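Long-range contact in Non-structural polyprotein (Sindbis virus, PDB 4GUA), which is the nsP2-nsP3 part of an alphavirus polyprotein precursor whose cysteine protease probably cleaves the viral non-structural polyprotein: residues W383-A397 with T400-P413. Residues are numbered along the deposited sequence; the frame is centred on the assembly and turned at random.
With SO4 (sulfate ion), chain H.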
loop_
_atom_site.group_PDB
_atom_site.type_symbol
_atom_site.label_atom_id
_atom_site.label_comp_id
_atom_site.label_asym_id
_atom_site.label_seq_id
_atom_site.Cartn_x
_atom_site.Cartn_y
_atom_site.Cartn_z
ATOM N N TRP A 383 -29.595 -7.985 -21.679
ATOM C CA TRP A 383 -28.877 -9.092 -21.051
ATOM C C TRP A 383 -29.681 -9.728 -19.921
ATOM O O TRP A 383 -29.234 -9.752 -18.773
ATOM C CB TRP A 383 -27.534 -8.619 -20.496
ATOM C CG TRP A 383 -26.595 -8.060 -21.521
ATOM C CD1 TRP A 383 -25.887 -8.756 -22.452
ATOM C CD2 TRP A 383 -26.241 -6.681 -21.690
ATOM N NE1 TRP A 383 -25.120 -7.894 -23.204
ATOM C CE2 TRP A 383 -25.318 -6.615 -22.758
ATOM C CE3 TRP A 383 -26.613 -5.493 -21.048
ATOM C CZ2 TRP A 383 -24.771 -5.411 -23.200
ATOM C CZ3 TRP A 383 -26.069 -4.301 -21.485
ATOM C CH2 TRP A 383 -25.154 -4.270 -22.551
ATOM N N PRO A 384 -30.866 -10.263 -20.248
ATOM C CA PRO A 384 -31.768 -10.818 -19.232
ATOM C C PRO A 384 -31.110 -11.842 -18.313
ATOM O O PRO A 384 -31.311 -11.786 -17.105
ATOM C CB PRO A 384 -32.865 -11.490 -20.063
ATOM C CG PRO A 384 -32.856 -10.773 -21.356
ATOM C CD PRO A 384 -31.429 -10.376 -21.604
ATOM N N THR A 385 -30.324 -12.752 -18.877
ATOM C CA THR A 385 -29.808 -13.879 -18.104
ATOM C C THR A 385 -28.772 -13.444 -17.073
ATOM O O THR A 385 -28.379 -14.235 -16.216
ATOM C CB THR A 385 -29.223 -14.998 -19.012
ATOM O OG1 THR A 385 -28.211 -14.460 -19.868
ATOM C CG2 THR A 385 -30.309 -15.608 -19.871
ATOM N N SER A 386 -28.323 -12.195 -17.149
ATOM C CA SER A 386 -27.414 -11.679 -16.133
ATOM C C SER A 386 -28.174 -11.458 -14.827
ATOM O O SER A 386 -27.577 -11.351 -13.759
ATOM C CB SER A 386 -26.750 -10.383 -16.598
ATOM O OG SER A 386 -27.699 -9.344 -16.741
ATOM N N PHE A 387 -29.498 -11.420 -14.930
ATOM C CA PHE A 387 -30.379 -11.254 -13.776
ATOM C C PHE A 387 -30.820 -12.586 -13.168
ATOM O O PHE A 387 -31.724 -12.622 -12.329
ATOM C CB PHE A 387 -31.594 -10.405 -14.148
ATOM C CG PHE A 387 -31.274 -8.951 -14.345
ATOM C CD1 PHE A 387 -30.663 -8.515 -15.506
ATOM C CD2 PHE A 387 -31.587 -8.024 -13.371
ATOM C CE1 PHE A 387 -30.367 -7.187 -15.687
ATOM C CE2 PHE A 387 -31.295 -6.691 -13.551
ATOM C CZ PHE A 387 -30.686 -6.272 -14.708
ATOM N N THR A 388 -30.221 -13.680 -13.633
ATOM C CA THR A 388 -30.490 -15.001 -13.074
ATOM C C THR A 388 -30.210 -15.010 -11.570
ATOM O O THR A 388 -31.127 -15.215 -10.775
ATOM C CB THR A 388 -29.662 -16.091 -13.769
ATOM O OG1 THR A 388 -29.981 -16.107 -15.163
ATOM C CG2 THR A 388 -29.964 -17.461 -13.172
ATOM N N ASP A 389 -28.949 -14.834 -11.174
ATOM C CA ASP A 389 -28.670 -14.479 -9.791
ATOM C C ASP A 389 -27.869 -13.174 -9.758
ATOM O O ASP A 389 -26.649 -13.190 -9.899
ATOM C CB ASP A 389 -27.862 -15.610 -9.147
ATOM C CG ASP A 389 -28.108 -15.744 -7.656
ATOM O OD1 ASP A 389 -28.551 -14.762 -7.015
ATOM O OD2 ASP A 389 -27.839 -16.841 -7.122
ATOM N N SER A 390 -28.557 -12.051 -9.558
ATOM C CA SER A 390 -27.904 -10.739 -9.469
ATOM C C SER A 390 -27.892 -10.127 -8.054
ATOM O O SER A 390 -27.330 -9.049 -7.841
ATOM C CB SER A 390 -28.543 -9.763 -10.457
ATOM O OG SER A 390 -29.935 -9.978 -10.552
ATOM N N ALA A 391 -28.536 -10.787 -7.098
ATOM C CA ALA A 391 -28.797 -10.153 -5.805
ATOM C C ALA A 391 -27.506 -9.950 -5.026
ATOM O O ALA A 391 -26.685 -10.861 -4.893
ATOM C CB ALA A 391 -29.786 -10.973 -4.992
ATOM N N THR A 392 -27.338 -8.741 -4.509
ATOM C CA THR A 392 -26.149 -8.396 -3.752
ATOM C C THR A 392 -26.514 -7.278 -2.778
ATOM O O THR A 392 -27.441 -6.514 -3.039
ATOM C CB THR A 392 -25.019 -7.965 -4.704
ATOM O OG1 THR A 392 -23.750 -8.095 -4.054
ATOM C CG2 THR A 392 -25.227 -6.533 -5.180
ATOM N N GLU A 393 -25.800 -7.178 -1.660
ATOM C CA GLU A 393 -26.173 -6.222 -0.616
ATOM C C GLU A 393 -25.834 -4.787 -1.016
ATOM O O GLU A 393 -24.908 -4.548 -1.785
ATOM C CB GLU A 393 -25.467 -6.566 0.696
ATOM C CG GLU A 393 -25.789 -7.955 1.217
ATOM C CD GLU A 393 -25.227 -8.208 2.603
ATOM O OE1 GLU A 393 -24.456 -7.360 3.102
ATOM O OE2 GLU A 393 -25.546 -9.266 3.189
ATOM N N THR A 394 -26.571 -3.829 -0.465
ATOM C CA THR A 394 -26.295 -2.423 -0.716
ATOM C C THR A 394 -24.856 -2.097 -0.325
ATOM O O THR A 394 -24.377 -2.522 0.728
ATOM C CB THR A 394 -27.261 -1.523 0.074
ATOM O OG1 THR A 394 -28.603 -1.736 -0.387
ATOM C CG2 THR A 394 -26.891 -0.057 -0.090
ATOM N N GLY A 395 -24.161 -1.349 -1.176
ATOM C CA GLY A 395 -22.775 -1.014 -0.913
ATOM C C GLY A 395 -21.800 -2.046 -1.457
ATOM O O GLY A 395 -20.610 -1.995 -1.150
ATOM N N THR A 396 -22.302 -2.986 -2.258
ATOM C CA THR A 396 -21.461 -4.021 -2.857
ATOM C C THR A 396 -21.745 -4.148 -4.353
ATOM O O THR A 396 -22.623 -3.470 -4.885
ATOM C CB THR A 396 -21.698 -5.412 -2.204
ATOM O OG1 THR A 396 -22.917 -5.982 -2.693
ATOM C CG2 THR A 396 -21.754 -5.313 -0.685
ATOM N N ALA A 397 -21.004 -5.028 -5.023
ATOM C CA ALA A 397 -21.219 -5.287 -6.445
ATOM C C ALA A 397 -20.964 -6.752 -6.767
ATOM O O ALA A 397 -20.079 -7.382 -6.190
ATOM C CB ALA A 397 -20.323 -4.408 -7.293
ATOM N N THR A 400 -21.546 -10.827 -12.934
ATOM C CA THR A 400 -22.297 -11.841 -13.657
ATOM C C THR A 400 -21.930 -11.704 -15.118
ATOM O O THR A 400 -21.406 -10.677 -15.531
ATOM C CB THR A 400 -23.824 -11.690 -13.488
ATOM O OG1 THR A 400 -24.289 -10.553 -14.226
ATOM C CG2 THR A 400 -24.195 -11.537 -12.016
ATOM N N VAL A 401 -22.191 -12.741 -15.897
ATOM C CA VAL A 401 -21.838 -12.730 -17.306
ATOM C C VAL A 401 -23.003 -13.209 -18.149
ATOM O O VAL A 401 -23.607 -14.229 -17.848
ATOM C CB VAL A 401 -20.624 -13.632 -17.579
ATOM C CG1 VAL A 401 -20.305 -13.662 -19.073
ATOM C CG2 VAL A 401 -19.421 -13.167 -16.750
ATOM N N CYS A 402 -23.335 -12.446 -19.183
ATOM C CA CYS A 402 -24.327 -12.870 -20.161
ATOM C C CYS A 402 -23.630 -13.058 -21.505
ATOM O O CYS A 402 -23.213 -12.083 -22.139
ATOM C CB CYS A 402 -25.459 -11.844 -20.279
ATOM S SG CYS A 402 -26.722 -12.305 -21.493
ATOM N N LEU A 403 -23.498 -14.314 -21.930
ATOM C CA LEU A 403 -22.775 -14.634 -23.156
ATOM C C LEU A 403 -21.402 -13.955 -23.149
ATOM O O LEU A 403 -20.567 -14.256 -22.293
ATOM C CB LEU A 403 -23.605 -14.258 -24.382
ATOM C CG LEU A 403 -24.866 -15.122 -24.516
ATOM C CD1 LEU A 403 -25.846 -14.531 -25.517
ATOM C CD2 LEU A 403 -24.514 -16.561 -24.901
ATOM N N GLY A 404 -21.154 -13.054 -24.094
ATOM C CA GLY A 404 -19.842 -12.441 -24.201
ATOM C C GLY A 404 -19.642 -11.147 -23.427
ATOM O O GLY A 404 -18.724 -10.386 -23.739
ATOM N N LYS A 405 -20.479 -10.868 -22.431
ATOM C CA LYS A 405 -20.371 -9.589 -21.732
ATOM C C LYS A 405 -20.440 -9.662 -20.216
ATOM O O LYS A 405 -21.290 -10.347 -19.658
ATOM C CB LYS A 405 -21.443 -8.620 -22.200
ATOM C CG LYS A 405 -21.230 -7.241 -21.623
ATOM C CD LYS A 405 -21.951 -6.192 -22.422
ATOM C CE LYS A 405 -21.127 -5.718 -23.608
ATOM N NZ LYS A 405 -20.006 -4.844 -23.199
ATOM N N LYS A 406 -19.561 -8.908 -19.559
ATOM C CA LYS A 406 -19.551 -8.838 -18.106
ATOM C C LYS A 406 -20.490 -7.743 -17.627
ATOM O O LYS A 406 -20.283 -6.564 -17.903
ATOM C CB LYS A 406 -18.139 -8.551 -17.592
ATOM C CG LYS A 406 -17.152 -9.665 -17.863
ATOM C CD LYS A 406 -15.791 -9.379 -17.259
ATOM C CE LYS A 406 -14.763 -10.389 -17.738
ATOM N NZ LYS A 406 -14.432 -10.208 -19.184
ATOM N N VAL A 407 -21.532 -8.148 -16.913
ATOM C CA VAL A 407 -22.447 -7.212 -16.287
ATOM C C VAL A 407 -22.205 -7.201 -14.783
ATOM O O VAL A 407 -22.409 -8.206 -14.105
ATOM C CB VAL A 407 -23.904 -7.586 -16.573
ATOM C CG1 VAL A 407 -24.846 -6.570 -15.951
ATOM C CG2 VAL A 407 -24.133 -7.686 -18.073
ATOM N N ILE A 408 -21.747 -6.062 -14.277
ATOM C CA ILE A 408 -21.486 -5.885 -12.856
ATOM C C ILE A 408 -22.653 -5.146 -12.207
ATOM O O ILE A 408 -22.898 -3.979 -12.507
ATOM C CB ILE A 408 -20.217 -5.056 -12.644
ATOM C CG1 ILE A 408 -19.024 -5.746 -13.293
ATOM C CG2 ILE A 408 -19.976 -4.824 -11.163
ATOM C CD1 ILE A 408 -17.761 -4.916 -13.272
ATOM N N HIS A 409 -23.368 -5.812 -11.308
ATOM C CA HIS A 409 -24.497 -5.177 -10.645
ATOM C C HIS A 409 -23.993 -4.475 -9.392
ATOM O O HIS A 409 -23.563 -5.123 -8.440
ATOM C CB HIS A 409 -25.552 -6.227 -10.271
ATOM C CG HIS A 409 -26.061 -7.018 -11.438
ATOM N ND1 HIS A 409 -27.309 -6.816 -11.985
ATOM C CD2 HIS A 409 -25.496 -8.017 -12.157
ATOM C CE1 HIS A 409 -27.488 -7.651 -12.993
ATOM N NE2 HIS A 409 -26.403 -8.392 -13.118
ATOM N N ALA A 410 -24.043 -3.147 -9.395
ATOM C CA ALA A 410 -23.574 -2.372 -8.254
ATOM C C ALA A 410 -24.755 -1.691 -7.574
ATOM O O ALA A 410 -25.508 -0.959 -8.212
ATOM C CB ALA A 410 -22.545 -1.339 -8.711
ATOM N N VAL A 411 -24.897 -1.908 -6.271
ATOM C CA VAL A 411 -26.051 -1.393 -5.542
ATOM C C VAL A 411 -25.697 -0.194 -4.674
ATOM O O VAL A 411 -25.051 -0.322 -3.633
ATOM C CB VAL A 411 -26.660 -2.477 -4.632
ATOM C CG1 VAL A 411 -27.917 -1.954 -3.942
ATOM C CG2 VAL A 411 -26.963 -3.739 -5.436
ATOM N N GLY A 412 -26.151 0.974 -5.111
ATOM C CA GLY A 412 -25.970 2.194 -4.351
ATOM C C GLY A 412 -26.999 2.275 -3.243
ATOM O O GLY A 412 -28.010 1.573 -3.272
ATOM N N PRO A 413 -26.749 3.139 -2.256
ATOM C CA PRO A 413 -27.696 3.342 -1.161
ATOM C C PRO A 413 -28.923 4.127 -1.593
ATOM O O PRO A 413 -28.805 5.021 -2.430
ATOM C CB PRO A 413 -26.888 4.178 -0.166
ATOM C CG PRO A 413 -25.905 4.904 -1.010
ATOM C CD PRO A 413 -25.513 3.911 -2.057
HETATM S S SO4 H . -30.753 -1.546 2.453
HETATM O O1 SO4 H . -32.114 -1.903 2.849
HETATM O O2 SO4 H . -29.886 -1.534 3.632
HETATM O O3 SO4 H . -30.257 -2.538 1.499
HETATM O O4 SO4 H . -30.763 -0.217 1.834
#
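With CG of His409 anti to its own carbonyl carbon (chi1 -57°) and CG of Phe387 set likewise (chi1 -72°), the ring of the 3-10 turn 384-387 and that of strand 405-410 meet at right angles. The setting is the macro domain, where the loop joining helix 375-382 to edge strand 397-402 lies across the hairpin formed with strand 405-410, a worked example of a mostly irregular segment, with one 3-10 turn, held at several points. His409 presents its edge to the face of Phe387 in a T-shaped stack, CE1 standing over the centre of the phenyl ring, with centroids 4.9 Å apart. Over one face of the imidazole sits Ser390 CB, 3.5 Å from the ring centroid in a CH-pi contact. Ser386 O takes a weak, bent bond from His409 NE2, and Thr400 OG1 is hydrogen-bonded to NE2 at the ring edge, so the imidazole is confined from several directions. Nearer the helix, Cys402 SG approaches the edge of the Trp383 indole, 3.8 Å from CD1. At the far end, backbone bonds clasp a type II turn, Glu393 to Thr396: Val411 N donates to Thr396 O, while Gly395 N gives Val411 O a nearly straight bond of 2.8 Å.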